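Local coordinates for protein imelysin peptidase (PDB 3N8U) that is probably a peptidase of the imelysin family, a largely helical bacterial protein whose precise substrate and activity remain uncertain, at residues T40-A45 with M296-N301; S322-S327 with Q339-F344. All coordinates share one frame; numbering follows the deposited sequence.

Interaction 1 of 2, residues T40-A45 with M296-N301; sequences TNLYNA and MGLDPN
Leu42, within helix 21-47, faces Leu298, the first residue of helix 298-303, and their CA atoms lie 7.3 Å apart, the nearest such pair between the two segments. No hydrogen bond crosses, and the closest contacts are between apolar atoms. CD1 of Leu298 makes the closest approach, ending 3.6 Å from Leu42 CB, with Leu42 CA next at 3.8 Å, so that one methyl branch presses on the root of the other leucine rather than on its tip. With CG anti to the backbone N (chi1 175°), the methyl branches of Leu42 lead away from Leu298 CD1. Met296, a selenomethionine, reaches over from the loop just before Leu298. Its SE lies alongside Ala45 CB at 3.9 Å, one turn further along the helix from Asn41, and the bend at chi3 (90°) turns the terminal CE back to Asn41, where it sits 4.3 Å from Asn41 CB. Met296 thus spans one turn of the helix, with Leu298 set on Leu42 within that span. Between them Gly297, with its positive phi of 74°, ends one helical segment and serves as N-cap of the next; its O accepts the N-H of Asn301 at 3.0 Å. Met296 and Leu298, on either side of this glycine in sequence, both point toward helix 21-47. Around the contact, Pro292 and Val293 of helix 292-295 pack on Leu42, Tyr242 of helix 223-261 touches the same leucine, and Tyr50 in the loop after helix 21-47 meets both Ala45 and Met296.

Interaction 2 of 2, residues S322-S327 with Q339-F344; sequences SDLEWS and QNVRGF
Arg342 NH1 is gripped twice: it donates to the backbone O of Leu324 at 2.9 Å and to water 1 at 2.8 Å. The first bond is bent, with an N-H...O angle of 137°, and Leu324 O is tilted out of the guanidinium plane, whereas the water lies in that plane at the edge. Water 1 also accepts from Trp326 N at 3.1 Å, so the arginine reaches the backbone on both sides of Glu325, directly at Leu324 O and through the water at Trp326 N. A bend at chi3 (-88°) folds the Arg342 chain to bring its head there, while NH2 forms a salt bridge to Asp38 of helix 21-47. Replacing this arginine with a leucine would probably leave Leu324 O without its arginine donor, deprive Asp38 of its salt bridge and leave the extended loop through Trp326 freer to move. Trp326 CD1 approaches NH1 obliquely at 4.0 Å. The indole NE1 comes within 3.9 Å of Gln339 NE2, the ring and amide planes 82° apart; rather than bonding each other, both nitrogens donate to Asn301 OD1. On the other flank Leu324 CD2 packs on Val341 CG2 at 3.7 Å and on Val341 O at 3.3 Å, an oxygen that is also hydrogen-bonded to Tyr27 OH. Gln339 to Arg342 form a type I beta turn that follows helix 332-339 and hands the chain to helix 343-351. Gly343, taking positive phi directly after it, begins a glycine-x-histidine-x-x-glutamate sequence, the GxHxxE signature of the imelysin family.

Along the chain the two contacts come in series, interaction 1 closing before interaction 2 opens, yet their centres lie only 14 Å apart and they touch. Asn301, from the 296-301 segment, is the residue that joins them through its side chain. Helix 21-47 is common ground, supplying Leu42 and Ala45 to the first contact, while its Asp38 pairs with Arg342 and bonds weakly to Asn301 ND2. The N-terminal helix is therefore tied to successive parts of the C-terminal region, joining portions from both imelysin sequence ranges in one helical body. Bound magnesium lies about 12 Å from the Leu298 side chain and about 11 Å from that of Gln339, so neither side chain touches a metal.

Interaction 1 of 2, residues T40-A45 with M296-N301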
ATOM      1  N   THR A  40       8.444  -0.671  11.924  1.00 20.85           N
ATOM      2  CA  THR A  40       9.136  -1.596  12.806  1.00 21.30           C
ATOM      3  C   THR A  40       8.147  -2.466  13.556  1.00 23.39           C
ATOM      4  O   THR A  40       8.360  -3.687  13.686  1.00 22.86           O
ATOM      5  CB  THR A  40      10.046  -0.817  13.755  1.00 24.17           C
ATOM      6  OG1 THR A  40      11.039  -0.167  12.968  1.00 21.85           O
ATOM      7  CG2 THR A  40      10.706  -1.721  14.818  1.00 23.31           C
ATOM      8  N   ASN A  41       7.062  -1.844  14.074  1.00 20.13           N
ATOM      9  CA  ASN A  41       6.069  -2.581  14.866  1.00 20.79           C
ATOM     10  C   ASN A  41       5.328  -3.601  14.020  1.00 22.19           C
ATOM     11  O   ASN A  41       4.985  -4.682  14.515  1.00 23.21           O
ATOM     12  CB  ASN A  41       5.092  -1.630  15.527  1.00 22.94           C
ATOM     13  CG  ASN A  41       5.701  -0.896  16.679  1.00 29.45           C
ATOM     14  OD1 ASN A  41       6.703  -1.331  17.264  1.00 28.20           O
ATOM     15  ND2 ASN A  41       5.128   0.239  17.020  1.00 25.57           N
ATOM     16  N   LEU A  42       5.089  -3.271  12.744  1.00 19.70           N
ATOM     17  CA  LEU A  42       4.393  -4.164  11.824  1.00 19.70           C
ATOM     18  C   LEU A  42       5.266  -5.389  11.527  1.00 21.86           C
ATOM     19  O   LEU A  42       4.790  -6.530  11.595  1.00 21.67           O
ATOM     20  CB  LEU A  42       4.074  -3.401  10.537  1.00 18.24           C
ATOM     21  CG  LEU A  42       3.445  -4.216   9.386  1.00 21.40           C
ATOM     22  CD1 LEU A  42       2.197  -5.016   9.864  1.00 22.55           C
ATOM     23  CD2 LEU A  42       3.070  -3.287   8.235  1.00 20.30           C
ATOM     24  N   TYR A  43       6.547  -5.156  11.220  1.00 20.90           N
ATOM     25  CA  TYR A  43       7.478  -6.237  10.942  1.00 21.30           C
ATOM     26  C   TYR A  43       7.634  -7.141  12.181  1.00 26.48           C
ATOM     27  O   TYR A  43       7.532  -8.360  12.067  1.00 26.24           O
ATOM     28  CB  TYR A  43       8.835  -5.675  10.509  1.00 21.55           C
ATOM     29  CG  TYR A  43       9.923  -6.723  10.417  1.00 23.15           C
ATOM     30  CD1 TYR A  43       9.881  -7.721   9.441  1.00 24.74           C
ATOM     31  CD2 TYR A  43      11.007  -6.710  11.292  1.00 25.85           C
ATOM     32  CE1 TYR A  43      10.869  -8.701   9.369  1.00 27.53           C
ATOM     33  CE2 TYR A  43      12.025  -7.655  11.195  1.00 28.32           C
ATOM     34  CZ  TYR A  43      11.961  -8.638  10.218  1.00 33.25           C
ATOM     35  OH  TYR A  43      12.953  -9.580  10.135  1.00 35.21           O
ATOM     36  N   ASN A  44       7.801  -6.535  13.357  1.00 23.13           N
ATOM     37  CA  ASN A  44       7.935  -7.288  14.612  1.00 24.37           C
ATOM     38  C   ASN A  44       6.675  -8.101  14.959  1.00 27.40           C
ATOM     39  O   ASN A  44       6.798  -9.209  15.494  1.00 27.28           O
ATOM     40  CB  ASN A  44       8.331  -6.354  15.759  1.00 24.71           C
ATOM     41  CG  ASN A  44       9.763  -5.856  15.672  1.00 28.76           C
ATOM     42  OD1 ASN A  44      10.590  -6.364  14.896  1.00 28.11           O
ATOM     43  ND2 ASN A  44      10.088  -4.849  16.468  1.00 26.93           N
ATOM     44  N   ALA A  45       5.468  -7.564  14.651  1.00 24.31           N
ATOM     45  CA  ALA A  45       4.206  -8.277  14.903  1.00 24.05           C
ATOM     46  C   ALA A  45       4.177  -9.599  14.127  1.00 27.18           C
ATOM     47  O   ALA A  45       3.747 -10.621  14.666  1.00 26.87           O
ATOM     48  CB  ALA A  45       3.024  -7.411  14.503  1.00 24.28           C
HETATM   49  N   MSE A 296      -4.006  -3.370  14.035  1.00 22.52           N
HETATM   50  CA  MSE A 296      -3.227  -2.362  14.767  1.00 22.10           C
HETATM   51  C   MSE A 296      -3.447  -0.944  14.244  1.00 25.71           C
HETATM   52  O   MSE A 296      -2.907   0.020  14.820  1.00 25.61           O
HETATM   53  CB  MSE A 296      -1.734  -2.692  14.741  1.00 23.31           C
HETATM   54  CG  MSE A 296      -1.383  -3.960  15.495  1.00 28.49           C
HETATM   55 SE   MSE A 296       0.429  -4.520  15.097  0.75 31.90          SE
HETATM   56  CE  MSE A 296       1.340  -3.593  16.453  1.00 30.01           C
ATOM     57  N   GLY A 297      -4.172  -0.823  13.132  1.00 21.51           N
ATOM     58  CA  GLY A 297      -4.443   0.478  12.524  1.00 20.90           C
ATOM     59  C   GLY A 297      -3.228   1.053  11.833  1.00 23.09           C
ATOM     60  O   GLY A 297      -3.155   2.273  11.607  1.00 21.93           O
ATOM     61  N   LEU A 298      -2.261   0.174  11.483  1.00 19.75           N
ATOM     62  CA  LEU A 298      -1.023   0.615  10.820  1.00 19.22           C
ATOM     63  C   LEU A 298      -1.208   1.037   9.363  1.00 20.95           C
ATOM     64  O   LEU A 298      -0.491   1.907   8.879  1.00 19.48           O
ATOM     65  CB  LEU A 298       0.106  -0.399  10.985  1.00 19.36           C
ATOM     66  CG  LEU A 298       0.443  -0.751  12.442  1.00 24.55           C
ATOM     67  CD1 LEU A 298       1.529  -1.774  12.520  1.00 25.77           C
ATOM     68  CD2 LEU A 298       0.792   0.518  13.269  1.00 26.08           C
ATOM     69  N   ASP A 299      -2.192   0.440   8.677  1.00 18.60           N
ATOM     70  CA  ASP A 299      -2.531   0.830   7.316  1.00 17.13           C
ATOM     71  C   ASP A 299      -2.960   2.325   7.302  1.00 19.03           C
ATOM     72  O   ASP A 299      -2.217   3.147   6.737  1.00 18.71           O
ATOM     73  CB  ASP A 299      -3.600  -0.133   6.755  1.00 18.46           C
ATOM     74  CG  ASP A 299      -4.280   0.273   5.461  1.00 24.26           C
ATOM     75  OD1 ASP A 299      -3.798   1.218   4.807  1.00 21.58           O
ATOM     76  OD2 ASP A 299      -5.247  -0.413   5.065  1.00 28.90           O
ATOM     77  N   PRO A 300      -4.022   2.754   8.044  1.00 17.93           N
ATOM     78  CA  PRO A 300      -4.345   4.193   8.055  1.00 18.50           C
ATOM     79  C   PRO A 300      -3.280   5.050   8.756  1.00 19.56           C
ATOM     80  O   PRO A 300      -3.159   6.220   8.425  1.00 17.90           O
ATOM     81  CB  PRO A 300      -5.716   4.262   8.730  1.00 20.51           C
ATOM     82  CG  PRO A 300      -5.830   2.995   9.516  1.00 24.28           C
ATOM     83  CD  PRO A 300      -5.038   1.957   8.783  1.00 20.38           C
ATOM     84  N   ASN A 301      -2.475   4.471   9.694  1.00 17.33           N
ATOM     85  CA  ASN A 301      -1.365   5.246  10.306  1.00 16.94           C
ATOM     86  C   ASN A 301      -0.347   5.666   9.246  1.00 20.59           C
ATOM     87  O   ASN A 301       0.192   6.767   9.320  1.00 19.54           O
ATOM     88  CB  ASN A 301      -0.624   4.434  11.388  1.00 17.87           C
ATOM     89  CG  ASN A 301      -1.161   4.609  12.769  1.00 22.75           C
ATOM     90  OD1 ASN A 301      -2.214   5.210  12.968  1.00 20.58           O
ATOM     91  ND2 ASN A 301      -0.430   4.089  13.751  1.00 21.80           N
TER

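Interaction 2 of 2, residues S322-S327 with Q339-F344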
ATOM      1  N   SER A 322       1.691  16.993  18.837  1.00 27.07           N
ATOM      2  CA  SER A 322       0.907  15.956  19.511  1.00 26.68           C
ATOM      3  C   SER A 322      -0.389  15.611  18.742  1.00 28.76           C
ATOM      4  O   SER A 322      -0.959  14.548  18.971  1.00 27.89           O
ATOM      5  CB  SER A 322       0.602  16.354  20.956  1.00 29.05           C
ATOM      6  OG  SER A 322      -0.228  17.500  21.008  1.00 31.94           O
ATOM      7  N   ASP A 323      -0.820  16.490  17.795  1.00 25.16           N
ATOM      8  CA  ASP A 323      -1.999  16.234  16.958  1.00 23.51           C
ATOM      9  C   ASP A 323      -1.766  15.054  16.015  1.00 27.32           C
ATOM     10  O   ASP A 323      -2.731  14.527  15.455  1.00 26.43           O
ATOM     11  CB  ASP A 323      -2.363  17.464  16.115  1.00 24.42           C
ATOM     12  CG  ASP A 323      -2.823  18.668  16.910  1.00 31.20           C
ATOM     13  OD1 ASP A 323      -2.796  18.602  18.156  1.00 33.02           O
ATOM     14  OD2 ASP A 323      -3.130  19.708  16.284  1.00 36.15           O
ATOM     15  N   LEU A 324      -0.487  14.663  15.811  1.00 24.32           N
ATOM     16  CA  LEU A 324      -0.134  13.561  14.889  1.00 23.28           C
ATOM     17  C   LEU A 324      -0.332  12.196  15.525  1.00 25.31           C
ATOM     18  O   LEU A 324      -0.290  11.183  14.822  1.00 23.15           O
ATOM     19  CB  LEU A 324       1.338  13.668  14.440  1.00 23.33           C
ATOM     20  CG  LEU A 324       1.819  14.991  13.843  1.00 28.42           C
ATOM     21  CD1 LEU A 324       3.258  14.873  13.369  1.00 27.84           C
ATOM     22  CD2 LEU A 324       0.926  15.470  12.754  1.00 31.12           C
ATOM     23  N   GLU A 325      -0.453  12.155  16.855  1.00 24.11           N
ATOM     24  CA  GLU A 325      -0.491  10.896  17.582  1.00 24.91           C
ATOM     25  C   GLU A 325      -1.832  10.581  18.241  1.00 28.08           C
ATOM     26  O   GLU A 325      -2.601  11.485  18.553  1.00 27.95           O
ATOM     27  CB  GLU A 325       0.659  10.855  18.611  1.00 27.77           C
ATOM     28  CG  GLU A 325       2.035  10.948  17.953  1.00 36.96           C
ATOM     29  CD  GLU A 325       3.211  11.008  18.907  1.00 51.90           C
ATOM     30  OE1 GLU A 325       3.590   9.946  19.450  1.00 36.26           O
ATOM     31  OE2 GLU A 325       3.796  12.104  19.058  1.00 51.24           O
ATOM     32  N   TRP A 326      -2.118   9.293  18.414  1.00 24.93           N
ATOM     33  CA  TRP A 326      -3.317   8.827  19.115  1.00 25.74           C
ATOM     34  C   TRP A 326      -2.942   7.667  20.043  1.00 30.70           C
ATOM     35  O   TRP A 326      -1.896   7.049  19.857  1.00 30.09           O
ATOM     36  CB  TRP A 326      -4.414   8.405  18.124  1.00 24.45           C
ATOM     37  CG  TRP A 326      -3.994   7.311  17.197  1.00 25.22           C
ATOM     38  CD1 TRP A 326      -3.394   7.456  15.980  1.00 26.81           C
ATOM     39  CD2 TRP A 326      -4.183   5.898  17.386  1.00 25.23           C
ATOM     40  NE1 TRP A 326      -3.181   6.224  15.407  1.00 26.38           N
ATOM     41  CE2 TRP A 326      -3.660   5.250  16.246  1.00 28.86           C
ATOM     42  CE3 TRP A 326      -4.703   5.110  18.438  1.00 27.87           C
ATOM     43  CZ2 TRP A 326      -3.679   3.855  16.100  1.00 28.98           C
ATOM     44  CZ3 TRP A 326      -4.722   3.728  18.290  1.00 29.69           C
ATOM     45  CH2 TRP A 326      -4.227   3.114  17.131  1.00 30.09           C
ATOM     46  N   SER A 327      -3.807   7.356  21.004  1.00 27.52           N
ATOM     47  CA  SER A 327      -3.542   6.303  21.974  1.00 29.08           C
ATOM     48  C   SER A 327      -4.623   5.278  21.953  1.00 36.42           C
ATOM     49  O   SER A 327      -5.776   5.607  21.655  1.00 34.68           O
ATOM     50  CB  SER A 327      -3.445   6.891  23.377  1.00 32.57           C
ATOM     51  OG  SER A 327      -2.465   7.914  23.433  1.00 38.75           O
ATOM     52  N   GLN A 339      -4.453  10.280  12.041  1.00 19.98           N
ATOM     53  CA  GLN A 339      -4.027   9.557  10.839  1.00 18.84           C
ATOM     54  C   GLN A 339      -4.087  10.425   9.579  1.00 20.54           C
ATOM     55  O   GLN A 339      -3.251  10.267   8.673  1.00 18.29           O
ATOM     56  CB  GLN A 339      -4.848   8.284  10.662  1.00 19.33           C
ATOM     57  CG  GLN A 339      -4.594   7.300  11.786  1.00 19.72           C
ATOM     58  CD  GLN A 339      -5.589   6.168  11.832  1.00 25.62           C
ATOM     59  OE1 GLN A 339      -6.768   6.312  11.469  1.00 21.29           O
ATOM     60  NE2 GLN A 339      -5.138   5.021  12.317  1.00 20.10           N
ATOM     61  N   ASN A 340      -5.054  11.363   9.532  1.00 19.54           N
ATOM     62  CA  ASN A 340      -5.252  12.218   8.352  1.00 18.80           C
ATOM     63  C   ASN A 340      -4.221  13.345   8.224  1.00 20.05           C
ATOM     64  O   ASN A 340      -4.287  14.120   7.280  1.00 19.16           O
ATOM     65  CB  ASN A 340      -6.690  12.792   8.339  1.00 22.76           C
ATOM     66  CG  ASN A 340      -7.730  11.750   8.002  1.00 32.20           C
ATOM     67  OD1 ASN A 340      -7.431  10.691   7.434  1.00 29.44           O
ATOM     68  ND2 ASN A 340      -8.972  12.033   8.342  1.00 30.76           N
ATOM     69  N   VAL A 341      -3.310  13.460   9.189  1.00 18.39           N
ATOM     70  CA  VAL A 341      -2.273  14.506   9.176  1.00 17.40           C
ATOM     71  C   VAL A 341      -0.865  13.929   9.348  1.00 19.37           C
ATOM     72  O   VAL A 341       0.069  14.657   9.695  1.00 19.06           O
ATOM     73  CB  VAL A 341      -2.566  15.618  10.216  1.00 20.41           C
ATOM     74  CG1 VAL A 341      -3.871  16.350   9.890  1.00 21.25           C
ATOM     75  CG2 VAL A 341      -2.597  15.050  11.642  1.00 19.68           C
ATOM     76  N   ARG A 342      -0.713  12.612   9.123  1.00 17.69           N
ATOM     77  CA  ARG A 342       0.588  11.968   9.258  1.00 16.81           C
ATOM     78  C   ARG A 342       0.765  10.986   8.081  1.00 16.94           C
ATOM     79  O   ARG A 342       0.041  11.072   7.088  1.00 16.75           O
ATOM     80  CB  ARG A 342       0.665  11.222  10.613  1.00 18.13           C
ATOM     81  CG  ARG A 342      -0.316  10.041  10.696  1.00 18.75           C
ATOM     82  CD  ARG A 342      -0.401   9.475  12.095  1.00 19.94           C
ATOM     83  NE  ARG A 342       0.614   8.449  12.331  1.00 19.40           N
ATOM     84  CZ  ARG A 342       0.863   7.910  13.528  1.00 25.79           C
ATOM     85  NH1 ARG A 342       0.275   8.394  14.620  1.00 22.29           N
ATOM     86  NH2 ARG A 342       1.725   6.910  13.644  1.00 21.60           N
ATOM     87  N   GLY A 343       1.721  10.080   8.213  1.00 15.18           N
ATOM     88  CA  GLY A 343       1.913   9.011   7.249  1.00 14.82           C
ATOM     89  C   GLY A 343       2.652   9.406   5.983  1.00 16.67           C
ATOM     90  O   GLY A 343       3.095  10.550   5.815  1.00 15.12           O
ATOM     91  N   PHE A 344       2.743   8.449   5.049  1.00 13.34           N
ATOM     92  CA  PHE A 344       3.468   8.630   3.814  1.00 12.03           C
ATOM     93  C   PHE A 344       2.976   9.805   3.033  1.00 14.43           C
ATOM     94  O   PHE A 344       3.770  10.475   2.390  1.00 14.75           O
ATOM     95  CB  PHE A 344       3.335   7.380   2.948  1.00 12.72           C
ATOM     96  CG  PHE A 344       4.316   6.273   3.259  1.00 13.16           C
ATOM     97  CD1 PHE A 344       5.678   6.452   3.050  1.00 14.79           C
ATOM     98  CD2 PHE A 344       3.866   4.992   3.583  1.00 14.20           C
ATOM     99  CE1 PHE A 344       6.575   5.402   3.261  1.00 14.10           C
ATOM    100  CE2 PHE A 344       4.761   3.933   3.745  1.00 15.38           C
ATOM    101  CZ  PHE A 344       6.103   4.129   3.537  1.00 13.54           C
TER
HETATM  102  O   HOH W   1       0.092   7.551  17.233  1.00 24.56           O